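Local coordinates for envelope glycoprotein (Thogoto virus, PDB 5XEA) that probably attaches the virus to its host-cell receptor and later drives fusion of the viral and host membranes, at residues 44-49 with 139-144; 52-57 with 64-69. One frame throughout, in Å; residues are numbered along the deposited sequence.

Contact 1 of 2, residues 44-49 with 139-144; sequences AGYRTA and DWRCGV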
# COMPACT_ATOMS: atom_id res chain seq x y z
N ALA B 44 26.98 2.16 -8.52
CA ALA B 44 27.05 0.77 -8.94
C ALA B 44 27.59 0.71 -10.36
O ALA B 44 27.10 1.41 -11.25
CB ALA B 44 25.69 0.08 -8.86
N GLY B 45 28.58 -0.14 -10.57
CA GLY B 45 29.19 -0.29 -11.89
C GLY B 45 29.41 -1.74 -12.24
O GLY B 45 29.65 -2.59 -11.38
N TYR B 46 29.34 -2.03 -13.55
CA TYR B 46 29.55 -3.37 -14.06
C TYR B 46 30.47 -3.32 -15.27
O TYR B 46 30.54 -2.30 -15.97
CB TYR B 46 28.23 -4.08 -14.44
CG TYR B 46 27.48 -3.47 -15.61
CD1 TYR B 46 27.68 -3.92 -16.92
CD2 TYR B 46 26.55 -2.45 -15.41
CE1 TYR B 46 27.00 -3.36 -17.98
CE2 TYR B 46 25.87 -1.88 -16.46
CZ TYR B 46 26.09 -2.34 -17.75
OH TYR B 46 25.39 -1.76 -18.79
N ARG B 47 31.18 -4.42 -15.49
CA ARG B 47 32.05 -4.56 -16.65
C ARG B 47 32.28 -6.04 -16.90
O ARG B 47 32.63 -6.78 -15.97
CB ARG B 47 33.38 -3.84 -16.44
CG ARG B 47 34.41 -4.02 -17.57
CD ARG B 47 35.57 -3.06 -17.33
NE ARG B 47 36.22 -3.35 -16.06
CZ ARG B 47 37.10 -2.57 -15.46
NH1 ARG B 47 37.46 -1.42 -16.01
NH2 ARG B 47 37.64 -2.96 -14.30
N THR B 48 32.10 -6.45 -18.15
CA THR B 48 32.28 -7.85 -18.54
C THR B 48 32.86 -7.88 -19.94
O THR B 48 32.59 -7.00 -20.77
CB THR B 48 30.92 -8.60 -18.45
OG1 THR B 48 30.54 -8.73 -17.08
CG2 THR B 48 30.98 -9.96 -19.08
N ALA B 49 33.67 -8.91 -20.20
CA ALA B 49 34.19 -9.17 -21.54
C ALA B 49 33.58 -10.45 -22.09
O ALA B 49 33.36 -11.41 -21.35
CB ALA B 49 35.72 -9.27 -21.52
N ASP B 139 34.83 -8.55 -27.01
CA ASP B 139 34.07 -7.31 -26.89
C ASP B 139 33.71 -7.10 -25.42
O ASP B 139 33.83 -8.01 -24.59
CB ASP B 139 32.82 -7.30 -27.79
CG ASP B 139 32.30 -5.88 -28.07
OD1 ASP B 139 32.94 -4.89 -27.61
OD2 ASP B 139 31.24 -5.77 -28.72
N TRP B 140 33.31 -5.88 -25.10
CA TRP B 140 33.14 -5.47 -23.72
C TRP B 140 31.77 -4.85 -23.51
O TRP B 140 31.19 -4.27 -24.42
CB TRP B 140 34.23 -4.45 -23.30
CG TRP B 140 35.59 -5.04 -23.27
CD1 TRP B 140 36.42 -5.28 -24.34
CD2 TRP B 140 36.28 -5.54 -22.12
NE1 TRP B 140 37.58 -5.86 -23.92
CE2 TRP B 140 37.53 -6.05 -22.57
CE3 TRP B 140 35.98 -5.59 -20.75
CZ2 TRP B 140 38.46 -6.61 -21.69
CZ3 TRP B 140 36.90 -6.14 -19.88
CH2 TRP B 140 38.14 -6.64 -20.36
N ARG B 141 31.28 -4.97 -22.27
CA ARG B 141 30.16 -4.15 -21.81
C ARG B 141 30.57 -3.50 -20.50
O ARG B 141 31.34 -4.07 -19.71
CB ARG B 141 28.87 -4.95 -21.61
CG ARG B 141 28.89 -5.90 -20.40
CD ARG B 141 27.81 -6.97 -20.49
NE ARG B 141 26.49 -6.35 -20.68
CZ ARG B 141 25.58 -6.19 -19.72
NH1 ARG B 141 25.83 -6.60 -18.48
NH2 ARG B 141 24.42 -5.61 -19.99
N CYS B 142 30.05 -2.30 -20.27
CA CYS B 142 30.25 -1.66 -18.97
C CYS B 142 29.18 -0.61 -18.78
O CYS B 142 28.54 -0.16 -19.74
CB CYS B 142 31.65 -1.06 -18.86
SG CYS B 142 31.99 0.23 -20.07
N GLY B 143 28.97 -0.23 -17.53
CA GLY B 143 27.96 0.77 -17.23
C GLY B 143 28.10 1.20 -15.79
O GLY B 143 28.70 0.50 -14.96
N VAL B 144 27.52 2.37 -15.49
CA VAL B 144 27.64 2.94 -14.15
C VAL B 144 26.37 3.73 -13.86
O VAL B 144 25.78 4.34 -14.76
CB VAL B 144 28.90 3.81 -14.01
CG1 VAL B 144 28.83 5.01 -14.95
CG2 VAL B 144 29.10 4.28 -12.55
O HOH W 1 27.97 -7.80 -17.33

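Contact 2 of 2, residues 52-57 with 64-69; sequences AYCYNG and TGCNAR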
# COMPACT_ATOMS: atom_id res chain seq x y z
N ALA B 52 35.97 -15.05 -27.21
CA ALA B 52 35.83 -16.28 -27.99
C ALA B 52 37.13 -16.56 -28.72
O ALA B 52 37.48 -15.87 -29.69
CB ALA B 52 34.66 -16.19 -28.98
N TYR B 53 37.83 -17.60 -28.29
CA TYR B 53 39.08 -18.06 -28.90
C TYR B 53 38.80 -19.39 -29.59
O TYR B 53 38.52 -20.39 -28.92
CB TYR B 53 40.16 -18.18 -27.84
CG TYR B 53 41.52 -18.60 -28.36
CD1 TYR B 53 42.28 -17.74 -29.14
CD2 TYR B 53 42.07 -19.84 -28.03
CE1 TYR B 53 43.55 -18.11 -29.60
CE2 TYR B 53 43.34 -20.22 -28.49
CZ TYR B 53 44.07 -19.34 -29.27
OH TYR B 53 45.32 -19.70 -29.72
N CYS B 54 38.87 -19.42 -30.90
CA CYS B 54 38.46 -20.59 -31.66
C CYS B 54 39.63 -21.11 -32.47
O CYS B 54 40.58 -20.37 -32.74
CB CYS B 54 37.29 -20.25 -32.58
SG CYS B 54 35.88 -19.53 -31.68
N TYR B 55 39.56 -22.38 -32.86
CA TYR B 55 40.47 -22.94 -33.85
C TYR B 55 39.66 -23.73 -34.87
O TYR B 55 38.78 -24.51 -34.50
CB TYR B 55 41.55 -23.85 -33.23
CG TYR B 55 42.45 -24.50 -34.27
CD1 TYR B 55 43.38 -23.74 -34.98
CD2 TYR B 55 42.35 -25.86 -34.57
CE1 TYR B 55 44.21 -24.33 -35.94
CE2 TYR B 55 43.19 -26.45 -35.54
CZ TYR B 55 44.11 -25.67 -36.21
OH TYR B 55 44.93 -26.21 -37.17
N ASN B 56 39.96 -23.52 -36.14
CA ASN B 56 39.30 -24.22 -37.24
C ASN B 56 40.32 -25.18 -37.87
O ASN B 56 41.15 -24.76 -38.68
CB ASN B 56 38.79 -23.21 -38.26
CG ASN B 56 38.01 -23.87 -39.38
OD1 ASN B 56 38.00 -25.08 -39.52
ND2 ASN B 56 37.33 -23.05 -40.18
N GLY B 57 40.23 -26.46 -37.52
CA GLY B 57 41.07 -27.47 -38.18
C GLY B 57 40.26 -28.47 -38.98
O GLY B 57 40.74 -29.56 -39.31
N THR B 64 39.18 -28.74 -33.17
CA THR B 64 38.35 -27.72 -33.80
C THR B 64 37.22 -27.36 -32.84
O THR B 64 36.59 -28.25 -32.25
CB THR B 64 37.79 -28.22 -35.14
OG1 THR B 64 38.85 -28.33 -36.12
CG2 THR B 64 36.72 -27.25 -35.67
N GLY B 65 37.00 -26.09 -32.62
CA GLY B 65 36.00 -25.68 -31.65
C GLY B 65 36.34 -24.33 -31.07
O GLY B 65 37.24 -23.65 -31.54
N CYS B 66 35.59 -23.94 -30.04
CA CYS B 66 35.75 -22.62 -29.43
C CYS B 66 35.76 -22.70 -27.91
O CYS B 66 35.05 -23.51 -27.31
CB CYS B 66 34.63 -21.64 -29.82
SG CYS B 66 34.59 -21.11 -31.55
N ASN B 67 36.57 -21.82 -27.31
CA ASN B 67 36.49 -21.49 -25.90
C ASN B 67 35.92 -20.07 -25.84
O ASN B 67 36.67 -19.09 -25.92
CB ASN B 67 37.84 -21.57 -25.22
CG ASN B 67 37.78 -21.21 -23.76
OD1 ASN B 67 36.72 -21.31 -23.14
ND2 ASN B 67 38.90 -20.78 -23.22
N ALA B 68 34.60 -19.98 -25.73
CA ALA B 68 33.85 -18.73 -25.84
C ALA B 68 33.05 -18.55 -24.57
O ALA B 68 32.24 -19.41 -24.22
CB ALA B 68 32.91 -18.77 -27.06
N ARG B 69 33.27 -17.43 -23.87
CA ARG B 69 32.69 -17.28 -22.54
C ARG B 69 32.74 -15.82 -22.14
O ARG B 69 33.49 -15.02 -22.72
CB ARG B 69 33.42 -18.13 -21.50
CG ARG B 69 34.82 -17.66 -21.13
CD ARG B 69 35.84 -17.96 -22.22
NE ARG B 69 37.21 -17.70 -21.79
CZ ARG B 69 38.26 -17.57 -22.60
NH1 ARG B 69 38.14 -17.67 -23.93
NH2 ARG B 69 39.46 -17.35 -22.07

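Contact 1 of 2, residues 44-49 with 139-144
Tyr46 lays its ring flat over the backbone of Gly143, its partner in a hydrogen-bonded antiparallel pair. Gly143 CA sits 3.9 Å from the ring centroid in a CH-pi contact, and Gly143 N is 3.5 Å above the plane near the centre; having no side chain, the glycine lets the ring settle directly on the main chain. With chi1 of 66°, CG lies between the backbone N and the carbonyl carbon, which swings the ring across the neighbouring strand. There it also meets Arg141: the guanidinium is inclined by 30° to the ring and receives Tyr46 CE1 over one face, with Tyr46 CE1 3.5 Å from Arg141 NH1. That NH1 donates to a water 2.7 Å away, which also bonds Thr48 OG1, itself bonded to His72 ND1, while Glu121 takes a salt bridge from NE and Ser429 O a bond from NH2, so the guanidinium is fixed on several sides.

The opposite face of the sheet carries Arg47, Ala49, Trp140 and Cys142. Ala49 CB stands 3.5 Å above the six-membered ring of Trp140, almost on its normal, whereas Arg47 CG approaches the indole edge, 3.9 Å from Trp140 CE3. The head of Arg47 continues to Glu79 and Tyr73 O, the indole NH binds Asp93 O, and Cys142 is disulfide-linked to Cys89. Between the two faces run four backbone bonds, the straightest from Arg141 N to Thr48 O (2.8 Å, 169°). Helix 421-437 packs against the Tyr46 and Arg141 side. The pairing is a regular antiparallel ladder between strands 40-56 and 133-156 of a branched sheet in this gp64-family fusogen, with a tyrosine ring laid over a cross-strand glycine.

Contact 2 of 2, residues 52-57 with 64-69
The guanidinium of Arg69 has Asn67 ND2 over the centre of one face, 3.2 Å above the plane, and its edge comes near Tyr53 N across the hairpin formed by strands 40-56 and 65-72. These two donors do not bond each other but share one acceptor: Tyr53 N and Arg69 NH1 reach Asn67 O from opposite faces of the carbonyl plane, at 3.0 and 2.9 Å, each well out of that plane. The Tyr53 ring leads away from the facing strand, CG anti to the backbone N (chi1 -178°), and lies nearly parallel to the ring of His134; Tyr55, on the same side of the sheet, meets that histidine more steeply.

On the other side, Cys54 and Cys66 occupy a non-hydrogen-bonded pair and are joined by a disulfide, SG to SG 2.0 Å with a torsion of 107° about the bond. This cross-strand link staples the hairpin covalently between two hydrogen-bonded pairs, Tyr53 with Asn67 and Tyr55 with Gly65. Next to it Ala52 CB and Ala68 CB touch at 3.7 Å.

Neighbouring subunits of the trimer approach both ends: Tyr439 of the second subunit packs on Arg69, and Leu59 O of the third accepts from Asn56 ND2. At the turn, Thr64 OG1 bonds Gly58 O and accepts the Gly57 amide, with Gly57 N 2.7 Å from Thr64 OG1.

Strand 40-56 is common to both contacts. Residues 44-49 of its earlier part pair with 139-144 of strand 133-156, and 52-57, farther along, pair with 64-69 of strand 65-72. The two centres lie about 24 Å apart in one antiparallel sheet, on the same side of the chain's centre. In sequence, contact 2 closes a short hairpin nested inside the long loop that contact 1 closes. Contact 1 is buried and meets no other subunit, whereas contact 2, its centre about 52 Å from the chain's centre, reaches the trimer interface, so that one long strand runs from a buried part of the sheet to the subunit interface.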